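Local coordinates for nucleoprotein (Human coronavirus NL63, PDB 5N4K) that probably packages the viral RNA genome into a helical ribonucleocapsid and aids viral transcription and replication, and is represented here by its N-terminal RNA-binding domain, at residues Leu35-Asp40 with Pro143-Val148. Residues are numbered along the deposited sequence; the frame is centred on the assembly and turned at random. Where two conformers were deposited one is given.
Sequences LLVSSD and PELSVV
Val-37 and Leu-145 face each other as a non-hydrogen-bonded antiparallel pair, their side chains side by side and pointing the same way, with Val-37 CG2 3.7 Å from Leu-145 CD2. With CG set beside its own backbone N (chi1 -64°), Leu-145 turns that methyl to Val-37 and its other branch, CD1, to CD1 of Leu-35. Leu-35 sends its second branch obliquely across to Val-147, CD2 to CG2 at 3.7 Å. Leu-36 and Ser-146, whose side chains lie on the other face, form the hydrogen-bonded pair: Leu-36 N to Ser-146 O is 2.8 Å and nearly straight (166°), while Ser-146 N to Leu-36 O is longer, 3.2 Å. Here a water donates to Leu-36 O and also bonds the hydroxyls of Ser-38 and Ser-146, so that it bridges the two segments on this face. Val-148 CG2 packs on Leu-36 CB at 3.9 Å. Beyond the strands, Ser-38 N adds a third backbone hydrogen bond, to Glu-144 O, and Ser-39 CB rests on Glu-144 CG, whose carboxylate pairs with Lys-41. In the antiparallel sheet of this domain, strand 35-37 lies between strand 80-90 and strand 145-147, one of the two edge strands within this chain; Val-46 of helix 43-46 packs against both Val-37 and Leu-145.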
ATOM      1  N   LEU A  35       0.561   4.374 -14.109  1.00 12.28           N
ATOM      2  CA  LEU A  35       1.196   3.782 -15.258  1.00 13.33           C
ATOM      3  C   LEU A  35       1.053   2.269 -15.108  1.00 13.67           C
ATOM      4  O   LEU A  35       0.959   1.695 -13.988  1.00 13.22           O
ATOM      5  CB  LEU A  35       2.668   4.123 -15.368  1.00 14.06           C
ATOM      6  CG  LEU A  35       2.939   5.602 -15.301  1.00 15.72           C
ATOM      7  CD1 LEU A  35       4.487   5.814 -15.321  1.00 16.31           C
ATOM      8  CD2 LEU A  35       2.241   6.343 -16.382  1.00 16.25           C
ATOM      9  N   LEU A  36       1.137   1.581 -16.268  1.00 14.32           N
ATOM     10  CA  LEU A  36       1.170   0.157 -16.331  1.00 14.69           C
ATOM     11  C   LEU A  36       2.622  -0.286 -16.654  1.00 13.10           C
ATOM     12  O   LEU A  36       3.245   0.295 -17.530  1.00 14.36           O
ATOM     13  CB  LEU A  36       0.174  -0.234 -17.479  1.00 18.25           C
ATOM     14  CG  LEU A  36      -0.210  -1.652 -17.437  1.00 23.45           C
ATOM     15  CD1 LEU A  36      -1.140  -1.978 -16.248  1.00 23.59           C
ATOM     16  CD2 LEU A  36      -0.910  -1.942 -18.786  1.00 25.66           C
ATOM     17  N   VAL A  37       3.093  -1.328 -15.987  1.00 15.05           N
ATOM     18  CA  VAL A  37       4.436  -1.859 -16.227  1.00 14.20           C
ATOM     19  C   VAL A  37       4.304  -3.166 -16.965  1.00 15.22           C
ATOM     20  O   VAL A  37       3.958  -4.181 -16.361  1.00 15.90           O
ATOM     21  CB  VAL A  37       5.204  -2.070 -14.940  1.00 16.45           C
ATOM     22  CG1 VAL A  37       6.645  -2.370 -15.263  1.00 16.51           C
ATOM     23  CG2 VAL A  37       5.233  -0.819 -14.098  1.00 17.50           C
ATOM     24  N   SER A  38       4.544  -3.122 -18.291  1.00 15.09           N
ATOM     25  CA  SER A  38       4.419  -4.342 -19.087  0.70 17.73           C
ATOM     26  C   SER A  38       5.810  -5.019 -19.180  1.00 19.72           C
ATOM     27  O   SER A  38       6.780  -4.667 -18.425  1.00 24.36           O
ATOM     28  CB  SER A  38       3.762  -3.990 -20.416  0.70 18.63           C
ATOM     29  OG  SER A  38       2.429  -3.468 -20.162  0.70 22.73           O
ATOM     30  N   SER A  39       6.015  -5.881 -20.120  1.00 21.94           N
ATOM     31  CA  SER A  39       7.253  -6.750 -20.115  1.00 27.41           C
ATOM     32  C   SER A  39       7.639  -7.450 -18.748  1.00 27.42           C
ATOM     33  O   SER A  39       6.793  -7.563 -17.858  1.00 29.82           O
ATOM     34  CB  SER A  39       8.413  -6.001 -20.781  1.00 30.21           C
ATOM     35  OG  SER A  39       9.411  -6.852 -21.286  1.00 35.22           O
ATOM     36  N   ASP A  40       8.883  -7.953 -18.614  1.00 29.56           N
ATOM     37  CA  ASP A  40       9.270  -8.781 -17.451  1.00 37.50           C
ATOM     38  C   ASP A  40       9.883  -8.030 -16.230  1.00 41.50           C
ATOM     39  O   ASP A  40       9.582  -8.328 -15.034  1.00 45.21           O
ATOM     40  CB  ASP A  40      10.181  -9.986 -17.871  1.00 40.37           C
ATOM     41  CG  ASP A  40      11.242  -9.665 -18.968  1.00 40.68           C
ATOM     42  OD1 ASP A  40      11.546  -8.501 -19.306  1.00 41.60           O
ATOM     43  OD2 ASP A  40      11.779 -10.643 -19.536  1.00 50.95           O
ATOM     44  N   PRO A 143       9.983   1.818 -22.958  1.00 16.52           N
ATOM     45  CA  PRO A 143       9.023   0.953 -23.662  1.00 20.38           C
ATOM     46  C   PRO A 143       8.117   0.159 -22.742  1.00 19.12           C
ATOM     47  O   PRO A 143       6.980  -0.171 -23.092  1.00 18.43           O
ATOM     48  CB  PRO A 143       9.944   0.040 -24.456  1.00 20.32           C
ATOM     49  CG  PRO A 143      11.147   0.761 -24.651  1.00 22.76           C
ATOM     50  CD  PRO A 143      11.379   1.581 -23.397  1.00 18.96           C
ATOM     51  N   GLU A 144       8.579  -0.134 -21.530  1.00 15.40           N
ATOM     52  CA  GLU A 144       7.798  -0.968 -20.577  1.00 14.79           C
ATOM     53  C   GLU A 144       6.742  -0.216 -19.789  1.00 14.91           C
ATOM     54  O   GLU A 144       5.994  -0.867 -19.081  1.00 14.67           O
ATOM     55  CB  GLU A 144       8.775  -1.583 -19.593  1.00 16.95           C
ATOM     56  CG  GLU A 144       9.880  -2.446 -20.173  1.00 17.49           C
ATOM     57  CD  GLU A 144      11.124  -1.682 -20.635  1.00 18.66           C
ATOM     58  OE1 GLU A 144      11.202  -0.395 -20.621  1.00 19.39           O
ATOM     59  OE2 GLU A 144      12.017  -2.472 -21.098  1.00 24.55           O
ATOM     60  N   LEU A 145       6.670   1.080 -19.924  1.00 13.20           N
ATOM     61  CA  LEU A 145       5.734   1.921 -19.210  1.00 14.81           C
ATOM     62  C   LEU A 145       4.679   2.577 -20.159  1.00 14.80           C
ATOM     63  O   LEU A 145       5.038   3.039 -21.243  1.00 16.50           O
ATOM     64  CB  LEU A 145       6.432   3.080 -18.450  1.00 16.04           C
ATOM     65  CG  LEU A 145       7.359   2.608 -17.346  1.00 16.14           C
ATOM     66  CD1 LEU A 145       7.904   3.866 -16.684  1.00 16.88           C
ATOM     67  CD2 LEU A 145       6.624   1.807 -16.308  1.00 16.98           C
ATOM     68  N   SER A 146       3.428   2.545 -19.732  1.00 14.78           N
ATOM     69  CA  SER A 146       2.361   3.272 -20.467  1.00 16.47           C
ATOM     70  C   SER A 146       1.356   3.846 -19.538  1.00 14.53           C
ATOM     71  O   SER A 146       1.168   3.361 -18.412  1.00 16.08           O
ATOM     72  CB  SER A 146       1.695   2.270 -21.449  1.00 14.71           C
ATOM     73  OG  SER A 146       1.036   1.246 -20.804  1.00 16.12           O
ATOM     74  N   VAL A 147       0.745   4.931 -19.938  1.00 18.95           N
ATOM     75  CA  VAL A 147      -0.262   5.522 -19.092  1.00 18.61           C
ATOM     76  C   VAL A 147      -1.544   4.713 -19.182  1.00 20.33           C
ATOM     77  O   VAL A 147      -1.958   4.250 -20.274  1.00 22.55           O
ATOM     78  CB  VAL A 147      -0.558   6.962 -19.452  1.00 21.63           C
ATOM     79  CG1 VAL A 147      -1.684   7.485 -18.589  1.00 26.44           C
ATOM     80  CG2 VAL A 147       0.672   7.820 -19.383  1.00 24.51           C
ATOM     81  N   VAL A 148      -2.198   4.532 -18.085  1.00 20.89           N
ATOM     82  CA  VAL A 148      -3.526   3.982 -18.015  1.00 22.45           C
ATOM     83  C   VAL A 148      -4.484   5.187 -18.283  1.00 26.77           C
ATOM     84  O   VAL A 148      -4.510   6.210 -17.533  1.00 30.79           O
ATOM     85  CB  VAL A 148      -3.755   3.275 -16.659  1.00 23.52           C
ATOM     86  CG1 VAL A 148      -5.179   2.751 -16.602  1.00 27.62           C
ATOM     87  CG2 VAL A 148      -2.743   2.153 -16.464  1.00 22.90           C
TER
HETATM   88  O   HOH W   1       2.813  -0.689 -20.093  1.00 17.29           O